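Local atomic coordinates of glycoside hydrolase family 31 (PDB entry 5I0F), a protein that degrades cycloalternan, a cyclic glucose oligosaccharide, acting as a family 31 glycoside hydrolase that passes through a covalent glycosyl-enzyme intermediate. Residues Phe215-Asn220 with Met654-Ala659; Pro40-Arg45 with Glu110-Asp115; Ile340-Arg345 with Asp364-Asp369. One frame throughout, in Å; residues are numbered along the deposited sequence.

Interaction 1: Phe215-Asn220 with Met654-Ala659; sequences FAQVVN and MFYDHA
The ring of Phe-655 meets Gln-217 with its edge: OE1 of the amide lies in the ring plane, and the amide carbon CD stands 3.8 Å from Phe-655 CZ. One face of the same ring is turned to its chain neighbour Tyr-656, whose CD2 sits about 4.0 Å above the plane toward the rim, while a face of the tyrosine ring receives Phe-655 CE1. The phenol and the amide of Gln-217 are set almost perpendicular, their planes 84° apart. Gln-217 can bend in this direction because CG takes the cramped site between backbone N and carbonyl carbon (chi1 61°) and the chain kinks again at chi2. Its OE1 then accepts a weak hydrogen bond from Tyr-656 OH, 2.7 Å away. Further along the strand, Val-219 splits its two methyls between two partners. CG1, anti to the backbone N, reaches Ala-659 CB at 3.9 Å, and CG2 approaches Phe-655 CD1 at 3.8 Å. The short, weakly bonded helix at about 655-658 is thereby packed against strand 212-219, joining the sheet that includes this strand to the C-terminal family 31 domain; Pro-273 of helix 273-284 touches both aromatic side chains. The NE2 end of Gln-217 is held elsewhere, by the carbonyls of Ala-552 and Val-176. The two ends of one buried amide thus have separate tasks: NE2 is held by two main-chain oxygens and OE1 more weakly by a phenol, which is consistent with a set amide rotation in largely apolar packing.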
loop_
_atom_site.group_PDB
_atom_site.type_symbol
_atom_site.label_atom_id
_atom_site.label_comp_id
_atom_site.label_asym_id
_atom_site.label_seq_id
_atom_site.Cartn_x
_atom_site.Cartn_y
_atom_site.Cartn_z
ATOM N N PHE A 215 1.133 13.086 -7.077
ATOM C CA PHE A 215 0.077 13.787 -7.822
ATOM C C PHE A 215 -0.942 14.295 -6.833
ATOM O O PHE A 215 -1.237 13.602 -5.844
ATOM C CB PHE A 215 -0.635 12.850 -8.828
ATOM C CG PHE A 215 -2.051 13.284 -9.179
ATOM C CD1 PHE A 215 -2.277 14.244 -10.152
ATOM C CD2 PHE A 215 -3.145 12.745 -8.523
ATOM C CE1 PHE A 215 -3.562 14.663 -10.453
ATOM C CE2 PHE A 215 -4.441 13.166 -8.816
ATOM C CZ PHE A 215 -4.644 14.112 -9.803
ATOM N N ALA A 216 -1.493 15.474 -7.101
ATOM C CA ALA A 216 -2.655 15.987 -6.360
ATOM C C ALA A 216 -3.429 16.987 -7.202
ATOM O O ALA A 216 -2.880 17.607 -8.106
ATOM C CB ALA A 216 -2.212 16.638 -5.057
ATOM N N GLN A 217 -4.708 17.130 -6.896
ATOM C CA GLN A 217 -5.535 18.171 -7.492
ATOM C C GLN A 217 -5.777 19.248 -6.454
ATOM O O GLN A 217 -5.750 18.988 -5.242
ATOM C CB GLN A 217 -6.834 17.610 -8.085
ATOM C CG GLN A 217 -7.786 16.920 -7.144
ATOM C CD GLN A 217 -8.080 15.484 -7.597
ATOM O OE1 GLN A 217 -8.822 15.249 -8.555
ATOM N NE2 GLN A 217 -7.480 14.521 -6.912
ATOM N N VAL A 218 -5.964 20.469 -6.944
ATOM C CA VAL A 218 -6.103 21.637 -6.094
ATOM C C VAL A 218 -7.386 22.305 -6.535
ATOM O O VAL A 218 -7.516 22.692 -7.697
ATOM C CB VAL A 218 -4.912 22.589 -6.236
ATOM C CG1 VAL A 218 -5.068 23.763 -5.276
ATOM C CG2 VAL A 218 -3.575 21.878 -6.002
ATOM N N VAL A 219 -8.342 22.411 -5.619
ATOM C CA VAL A 219 -9.720 22.759 -5.975
ATOM C C VAL A 219 -10.128 23.990 -5.186
ATOM O O VAL A 219 -9.971 24.011 -3.971
ATOM C CB VAL A 219 -10.688 21.590 -5.678
ATOM C CG1 VAL A 219 -12.089 21.909 -6.183
ATOM C CG2 VAL A 219 -10.170 20.320 -6.336
ATOM N N ASN A 220 -10.633 25.015 -5.877
ATOM C CA ASN A 220 -11.105 26.242 -5.210
ATOM C C ASN A 220 -12.593 26.145 -4.906
ATOM O O ASN A 220 -13.236 25.161 -5.260
ATOM C CB ASN A 220 -10.708 27.514 -5.983
ATOM C CG ASN A 220 -11.552 27.786 -7.227
ATOM O OD1 ASN A 220 -12.651 27.256 -7.422
ATOM N ND2 ASN A 220 -11.050 28.685 -8.059
ATOM N N MET A 654 -17.018 14.689 -2.842
ATOM C CA MET A 654 -18.105 15.614 -3.191
ATOM C C MET A 654 -17.691 16.689 -4.189
ATOM O O MET A 654 -18.516 17.189 -4.956
ATOM C CB MET A 654 -18.614 16.292 -1.936
ATOM C CG MET A 654 -19.075 15.330 -0.868
ATOM S SD MET A 654 -20.751 14.793 -1.176
ATOM C CE MET A 654 -21.537 16.229 -0.456
ATOM N N PHE A 655 -16.407 17.053 -4.177
ATOM C CA PHE A 655 -15.918 18.131 -5.029
ATOM C C PHE A 655 -15.996 17.821 -6.518
ATOM O O PHE A 655 -15.960 18.749 -7.307
ATOM C CB PHE A 655 -14.504 18.614 -4.620
ATOM C CG PHE A 655 -13.388 17.661 -4.956
ATOM C CD1 PHE A 655 -12.834 17.642 -6.226
ATOM C CD2 PHE A 655 -12.837 16.845 -3.990
ATOM C CE1 PHE A 655 -11.784 16.793 -6.532
ATOM C CE2 PHE A 655 -11.795 15.978 -4.290
ATOM C CZ PHE A 655 -11.257 15.959 -5.563
ATOM N N TYR A 656 -16.098 16.546 -6.918
ATOM C CA TYR A 656 -16.186 16.233 -8.353
ATOM C C TYR A 656 -17.465 16.791 -8.991
ATOM O O TYR A 656 -17.418 17.287 -10.107
ATOM C CB TYR A 656 -16.033 14.714 -8.642
ATOM C CG TYR A 656 -14.596 14.303 -8.503
ATOM C CD1 TYR A 656 -13.665 14.619 -9.487
ATOM C CD2 TYR A 656 -14.144 13.673 -7.354
ATOM C CE1 TYR A 656 -12.323 14.283 -9.340
ATOM C CE2 TYR A 656 -12.799 13.327 -7.188
ATOM C CZ TYR A 656 -11.894 13.643 -8.176
ATOM O OH TYR A 656 -10.565 13.313 -8.008
ATOM N N ASP A 657 -18.584 16.713 -8.278
ATOM C CA ASP A 657 -19.868 17.153 -8.803
ATOM C C ASP A 657 -20.384 18.422 -8.119
ATOM O O ASP A 657 -21.314 19.024 -8.641
ATOM C CB ASP A 657 -20.922 16.036 -8.656
ATOM C CG ASP A 657 -20.508 14.718 -9.319
ATOM O OD1 ASP A 657 -19.973 14.763 -10.447
ATOM O OD2 ASP A 657 -20.732 13.630 -8.715
ATOM N N HIS A 658 -19.814 18.822 -6.973
ATOM C CA HIS A 658 -20.333 19.950 -6.176
ATOM C C HIS A 658 -19.247 20.915 -5.678
ATOM O O HIS A 658 -19.412 21.530 -4.624
ATOM C CB HIS A 658 -21.159 19.425 -4.983
ATOM C CG HIS A 658 -22.221 18.449 -5.376
ATOM N ND1 HIS A 658 -22.073 17.087 -5.226
ATOM C CD2 HIS A 658 -23.422 18.631 -5.970
ATOM C CE1 HIS A 658 -23.150 16.473 -5.689
ATOM N NE2 HIS A 658 -23.983 17.390 -6.144
ATOM N N ALA A 659 -18.183 21.118 -6.459
ATOM C CA ALA A 659 -17.058 21.984 -6.027
ATOM C C ALA A 659 -17.381 23.472 -5.877
ATOM O O ALA A 659 -16.622 24.197 -5.244
ATOM C CB ALA A 659 -15.863 21.830 -6.965
#

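Interaction 2: Pro40-Arg45 with Glu110-Asp115; sequences PCSRMR and EALTLD
Met-44 and Ala-111 meet closely on the buried face of an antiparallel strand pair, the methionine SD 3.5 Å from Ala-111 CB. Met-44 bends at both chi2 and chi3 to bring sulfur over that methyl, and Ile-2 touches both residues from beyond. Cys-41 SG joins the same methyl more distantly. From Arg-43 to Arg-45 the pairing is regular: Arg-45 and Glu-110 form a hydrogen-bonded pair with two N-H to O bonds, and Leu-112 N binds Arg-43 O at 3.0 Å.

The other face is more polar and partly open to solvent. Here Arg-45 and Glu-110 run side by side, and NH1 meets OE2 in a salt bridge of 3.2 Å, nearly along the carboxylate C-O axis but 22° out of the guanidinium plane. The Arg-43 guanidinium is sandwiched between Leu-112 CD2 on one face and Arg-45 NH2 on the other, and its NE donates to a water that in turn donates to Glu-110 O. Proximity of Glu-110 probably eases the closeness of the two arginines. Toward the other end of the contact, where Leu-114 CD1 lies across Pro-40 CB at 3.7 Å, a second water bridges Ser-42 OG and Thr-113 O.

Between Cys-41 and Arg-43 the register slips by one residue. Ser-42 N still reaches Leu-112 O, 2.8 Å away, although Arg-43 N finds no partner. Such a slip is a beta bulge, here placed where strand 41-49 turns a corner beside strand 105-113 in the antiparallel sheet of the N-terminal domain.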
loop_
_atom_site.group_PDB
_atom_site.type_symbol
_atom_site.label_atom_id
_atom_site.label_comp_id
_atom_site.label_asym_id
_atom_site.label_seq_id
_atom_site.Cartn_x
_atom_site.Cartn_y
_atom_site.Cartn_z
ATOM N N PRO A 40 32.070 -8.173 20.247
ATOM C CA PRO A 40 32.215 -7.120 21.246
ATOM C C PRO A 40 33.629 -6.514 21.224
ATOM O O PRO A 40 34.655 -7.259 21.023
ATOM C CB PRO A 40 31.947 -7.852 22.558
ATOM C CG PRO A 40 32.435 -9.246 22.305
ATOM C CD PRO A 40 32.195 -9.522 20.845
ATOM N N CYS A 41 33.642 -5.184 21.436
ATOM C CA CYS A 41 34.820 -4.323 21.348
ATOM C C CYS A 41 34.907 -3.379 22.551
ATOM O O CYS A 41 33.910 -3.095 23.200
ATOM C CB CYS A 41 34.781 -3.504 20.044
ATOM S SG CYS A 41 35.071 -4.510 18.565
ATOM N N SER A 42 36.116 -2.929 22.859
ATOM C CA SER A 42 36.348 -2.002 23.959
ATOM C C SER A 42 36.418 -0.554 23.483
ATOM O O SER A 42 36.218 0.350 24.276
ATOM C CB SER A 42 37.638 -2.367 24.694
ATOM O OG SER A 42 38.745 -2.252 23.827
ATOM N N ARG A 43 36.693 -0.345 22.194
ATOM C CA ARG A 43 36.923 0.984 21.648
ATOM C C ARG A 43 36.631 0.977 20.146
ATOM O O ARG A 43 36.870 -0.009 19.467
ATOM C CB ARG A 43 38.383 1.378 21.896
ATOM C CG ARG A 43 38.773 2.794 21.517
ATOM C CD ARG A 43 40.242 3.072 21.850
ATOM N NE ARG A 43 41.157 2.358 20.939
ATOM C CZ ARG A 43 42.353 1.830 21.260
ATOM N NH1 ARG A 43 42.843 1.878 22.505
ATOM N NH2 ARG A 43 43.070 1.210 20.318
ATOM N N MET A 44 36.117 2.091 19.653
ATOM C CA MET A 44 35.962 2.349 18.243
ATOM C C MET A 44 36.260 3.819 17.973
ATOM O O MET A 44 35.745 4.701 18.683
ATOM C CB MET A 44 34.525 2.067 17.831
ATOM C CG MET A 44 34.296 0.684 17.284
ATOM S SD MET A 44 34.668 0.693 15.520
ATOM C CE MET A 44 33.138 1.427 14.939
ATOM N N ARG A 45 37.059 4.081 16.942
ATOM C CA ARG A 45 37.371 5.442 16.542
ATOM C C ARG A 45 37.109 5.649 15.069
ATOM O O ARG A 45 37.266 4.737 14.265
ATOM C CB ARG A 45 38.824 5.788 16.899
ATOM C CG ARG A 45 39.043 5.755 18.405
ATOM C CD ARG A 45 40.427 6.153 18.875
ATOM N NE ARG A 45 41.482 5.414 18.191
ATOM C CZ ARG A 45 42.679 5.127 18.702
ATOM N NH1 ARG A 45 43.544 4.450 17.947
ATOM N NH2 ARG A 45 43.022 5.474 19.951
ATOM N N GLU A 110 38.298 2.227 13.154
ATOM C CA GLU A 110 39.238 1.332 13.776
ATOM C C GLU A 110 38.685 0.887 15.127
ATOM O O GLU A 110 38.357 1.726 15.974
ATOM C CB GLU A 110 40.566 2.053 13.933
ATOM C CG GLU A 110 41.756 1.156 14.123
ATOM C CD GLU A 110 42.994 1.954 14.455
ATOM O OE1 GLU A 110 43.765 2.262 13.528
ATOM O OE2 GLU A 110 43.167 2.313 15.637
ATOM N N ALA A 111 38.588 -0.428 15.335
ATOM C CA ALA A 111 38.068 -0.990 16.581
ATOM C C ALA A 111 39.129 -1.814 17.286
ATOM O O ALA A 111 39.995 -2.391 16.632
ATOM C CB ALA A 111 36.860 -1.872 16.289
ATOM N N LEU A 112 39.037 -1.876 18.614
ATOM C CA LEU A 112 39.830 -2.806 19.419
ATOM C C LEU A 112 38.875 -3.828 20.044
ATOM O O LEU A 112 37.968 -3.465 20.819
ATOM C CB LEU A 112 40.618 -2.067 20.497
ATOM C CG LEU A 112 41.643 -2.886 21.281
ATOM C CD1 LEU A 112 42.784 -3.356 20.386
ATOM C CD2 LEU A 112 42.185 -2.073 22.446
ATOM N N THR A 113 39.069 -5.102 19.696
ATOM C CA THR A 113 38.202 -6.166 20.174
ATOM C C THR A 113 38.557 -6.446 21.605
ATOM O O THR A 113 39.658 -6.107 22.051
ATOM C CB THR A 113 38.341 -7.454 19.344
ATOM O OG1 THR A 113 39.612 -8.061 19.585
ATOM C CG2 THR A 113 38.169 -7.148 17.827
ATOM N N LEU A 114 37.661 -7.116 22.315
ATOM C CA LEU A 114 37.933 -7.490 23.701
ATOM C C LEU A 114 39.151 -8.383 23.902
ATOM O O LEU A 114 39.765 -8.337 24.968
ATOM C CB LEU A 114 36.708 -8.153 24.328
ATOM C CG LEU A 114 35.488 -7.241 24.491
ATOM C CD1 LEU A 114 34.411 -8.000 25.251
ATOM C CD2 LEU A 114 35.835 -5.945 25.208
ATOM N N ASP A 115 39.498 -9.196 22.894
ATOM C CA ASP A 115 40.701 -10.037 22.966
ATOM C C ASP A 115 41.974 -9.352 22.454
ATOM O O ASP A 115 43.027 -9.998 22.392
ATOM C CB ASP A 115 40.505 -11.369 22.214
ATOM C CG ASP A 115 40.131 -11.176 20.769
ATOM O OD1 ASP A 115 39.026 -10.639 20.515
ATOM O OD2 ASP A 115 40.916 -11.550 19.875
HETATM O O HOH W 1 39.969 -4.530 24.379
HETATM O O HOH W 2 40.327 2.448 17.908
#

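Interaction 3: Ile340-Arg345 with Asp364-Asp369; sequences IFRDAR and DGAWPD
With CG anti to its carbonyl carbon (chi1 -51°), Trp-367 presents an indole face to Phe-341, and a chi1 of -87° brings the edge of the phenyl ring to it. Phe-341 CD2 lies 3.6 Å from Trp-367 CG. The planes stand at 66°, a T-shaped pair made with the five-membered ring. Phe-341 has a second edge-to-face partner in Trp-332, so the aromatic packing extends beyond the two segments. At the indole's own edge, in its plane, are Arg-342 O and a water that accepts from both Trp-367 NE1 and Arg-342 NE.

A type II beta turn from Phe-341 to Ala-344 carries Phe-341, Arg-342 and Asp-343; both segments belong to the long excursion between strand 326-329 and helix 370-379 of the TIM barrel. The positive phi of Asp-343 suits its place in this turn. Its OD2 accepts a somewhat bent hydrogen bond from Ala-366 N at 2.9 Å, using the anti lone pair.

Ala-366 CB lies over one face of the Arg-342 guanidinium, toward its rim, 3.4 Å from Arg-342 NH1. That nitrogen also donates to the carbonyl of Asn-305. A further water donates to both Arg-342 O and Trp-367 O, linking the two backbones, and Asp-369 N-caps helix 370-379 through its bond to Gly-372 N.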
loop_
_atom_site.group_PDB
_atom_site.type_symbol
_atom_site.label_atom_id
_atom_site.label_comp_id
_atom_site.label_asym_id
_atom_site.label_seq_id
_atom_site.Cartn_x
_atom_site.Cartn_y
_atom_site.Cartn_z
ATOM N N ILE A 340 1.885 -24.717 -5.053
ATOM C CA ILE A 340 1.312 -26.061 -4.962
ATOM C C ILE A 340 0.401 -26.131 -3.738
ATOM O O ILE A 340 0.799 -25.696 -2.671
ATOM C CB ILE A 340 2.448 -27.086 -4.805
ATOM C CG1 ILE A 340 3.397 -26.980 -6.027
ATOM C CG2 ILE A 340 1.896 -28.494 -4.597
ATOM C CD1 ILE A 340 4.647 -27.792 -5.930
ATOM N N PHE A 341 -0.796 -26.706 -3.904
ATOM C CA PHE A 341 -1.738 -26.896 -2.800
ATOM C C PHE A 341 -1.155 -27.778 -1.672
ATOM O O PHE A 341 -0.432 -28.754 -1.940
ATOM C CB PHE A 341 -3.062 -27.505 -3.301
ATOM C CG PHE A 341 -4.075 -26.494 -3.794
ATOM C CD1 PHE A 341 -4.053 -26.035 -5.105
ATOM C CD2 PHE A 341 -5.061 -26.001 -2.943
ATOM C CE1 PHE A 341 -4.980 -25.122 -5.562
ATOM C CE2 PHE A 341 -5.997 -25.084 -3.396
ATOM C CZ PHE A 341 -5.958 -24.641 -4.711
ATOM N N ARG A 342 -1.455 -27.436 -0.420
ATOM C CA ARG A 342 -0.919 -28.188 0.714
ATOM C C ARG A 342 -1.290 -29.680 0.610
ATOM O O ARG A 342 -2.430 -30.017 0.241
ATOM C CB ARG A 342 -1.387 -27.637 2.056
ATOM C CG ARG A 342 -0.628 -28.212 3.239
ATOM C CD ARG A 342 -0.780 -27.342 4.470
ATOM N NE ARG A 342 -2.176 -27.166 4.915
ATOM C CZ ARG A 342 -2.794 -27.844 5.897
ATOM N NH1 ARG A 342 -4.057 -27.544 6.208
ATOM N NH2 ARG A 342 -2.196 -28.827 6.569
ATOM N N ASP A 343 -0.306 -30.532 0.924
ATOM C CA ASP A 343 -0.399 -32.021 0.869
ATOM C C ASP A 343 -0.421 -32.664 -0.516
ATOM O O ASP A 343 -0.456 -33.897 -0.609
ATOM C CB ASP A 343 -1.579 -32.570 1.713
ATOM C CG ASP A 343 -1.457 -32.236 3.198
ATOM O OD1 ASP A 343 -0.318 -32.115 3.705
ATOM O OD2 ASP A 343 -2.521 -32.087 3.847
ATOM N N ALA A 344 -0.391 -31.886 -1.596
ATOM C CA ALA A 344 -0.346 -32.474 -2.935
ATOM C C ALA A 344 0.943 -33.254 -3.098
ATOM O O ALA A 344 1.966 -32.873 -2.538
ATOM C CB ALA A 344 -0.455 -31.388 -4.016
ATOM N N ARG A 345 0.869 -34.358 -3.825
ATOM C CA ARG A 345 2.031 -35.199 -4.128
ATOM C C ARG A 345 2.392 -35.097 -5.608
ATOM O O ARG A 345 1.525 -34.954 -6.466
ATOM C CB ARG A 345 1.757 -36.655 -3.734
ATOM C CG ARG A 345 1.439 -36.815 -2.247
ATOM C CD ARG A 345 1.355 -38.247 -1.793
ATOM N NE ARG A 345 2.669 -38.888 -1.820
ATOM C CZ ARG A 345 2.891 -40.207 -1.791
ATOM N NH1 ARG A 345 4.144 -40.658 -1.826
ATOM N NH2 ARG A 345 1.890 -41.088 -1.740
ATOM N N ASP A 364 -7.068 -38.072 2.371
ATOM C CA ASP A 364 -6.988 -37.563 3.749
ATOM C C ASP A 364 -6.189 -36.246 3.939
ATOM O O ASP A 364 -5.971 -35.816 5.071
ATOM C CB ASP A 364 -6.478 -38.662 4.713
ATOM C CG ASP A 364 -5.047 -39.116 4.418
ATOM O OD1 ASP A 364 -4.501 -38.802 3.333
ATOM O OD2 ASP A 364 -4.469 -39.823 5.276
ATOM N N GLY A 365 -5.767 -35.605 2.844
ATOM C CA GLY A 365 -5.021 -34.354 2.909
ATOM C C GLY A 365 -5.911 -33.131 3.036
ATOM O O GLY A 365 -7.134 -33.231 3.058
ATOM N N ALA A 366 -5.289 -31.964 3.130
ATOM C CA ALA A 366 -6.021 -30.733 3.361
ATOM C C ALA A 366 -6.889 -30.353 2.160
ATOM O O ALA A 366 -7.959 -29.760 2.351
ATOM C CB ALA A 366 -5.061 -29.605 3.694
ATOM N N TRP A 367 -6.430 -30.699 0.949
ATOM C CA TRP A 367 -7.145 -30.402 -0.304
ATOM C C TRP A 367 -7.259 -31.683 -1.170
ATOM O O TRP A 367 -6.450 -31.898 -2.060
ATOM C CB TRP A 367 -6.436 -29.267 -1.087
ATOM C CG TRP A 367 -6.182 -28.056 -0.219
ATOM C CD1 TRP A 367 -5.077 -27.815 0.513
ATOM C CD2 TRP A 367 -7.073 -26.971 0.019
ATOM N NE1 TRP A 367 -5.215 -26.647 1.206
ATOM C CE2 TRP A 367 -6.430 -26.096 0.909
ATOM C CE3 TRP A 367 -8.355 -26.636 -0.446
ATOM C CZ2 TRP A 367 -7.029 -24.930 1.381
ATOM C CZ3 TRP A 367 -8.934 -25.456 -0.006
ATOM C CH2 TRP A 367 -8.281 -24.624 0.911
ATOM N N PRO A 368 -8.279 -32.532 -0.903
ATOM C CA PRO A 368 -8.394 -33.792 -1.638
ATOM C C PRO A 368 -8.774 -33.646 -3.103
ATOM O O PRO A 368 -8.506 -34.554 -3.871
ATOM C CB PRO A 368 -9.466 -34.581 -0.849
ATOM C CG PRO A 368 -10.212 -33.551 -0.106
ATOM C CD PRO A 368 -9.241 -32.467 0.214
ATOM N N ASP A 369 -9.371 -32.527 -3.499
ATOM C CA ASP A 369 -9.729 -32.320 -4.916
ATOM C C ASP A 369 -9.945 -30.819 -5.165
ATOM O O ASP A 369 -11.077 -30.348 -5.251
ATOM C CB ASP A 369 -10.986 -33.165 -5.220
ATOM C CG ASP A 369 -11.333 -33.242 -6.703
ATOM O OD1 ASP A 369 -10.735 -32.547 -7.546
ATOM O OD2 ASP A 369 -12.277 -33.996 -7.017
HETATM O O HOH W 3 -3.645 -25.328 3.365
HETATM O O HOH W 4 -4.054 -32.117 -0.706
#

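How the interactions relate
The three contacts are widely dispersed, with centres 52 to 60 Å apart and no two in touch. Interaction 2 comes first along the chain and closes within the N-terminal sheet before the others begin. Interaction 1 then spans 434 residues, from strand 212-219 to the C-terminal domain, and interaction 3 is nested inside that span, in a loop of the TIM barrel that lies between. Interaction 1 lies on the opposite side of the chain's centre from both other contacts. They therefore illustrate three levels of organisation: strand pairing within one sheet, loop ordering on the catalytic barrel, and docking of parts distant in sequence.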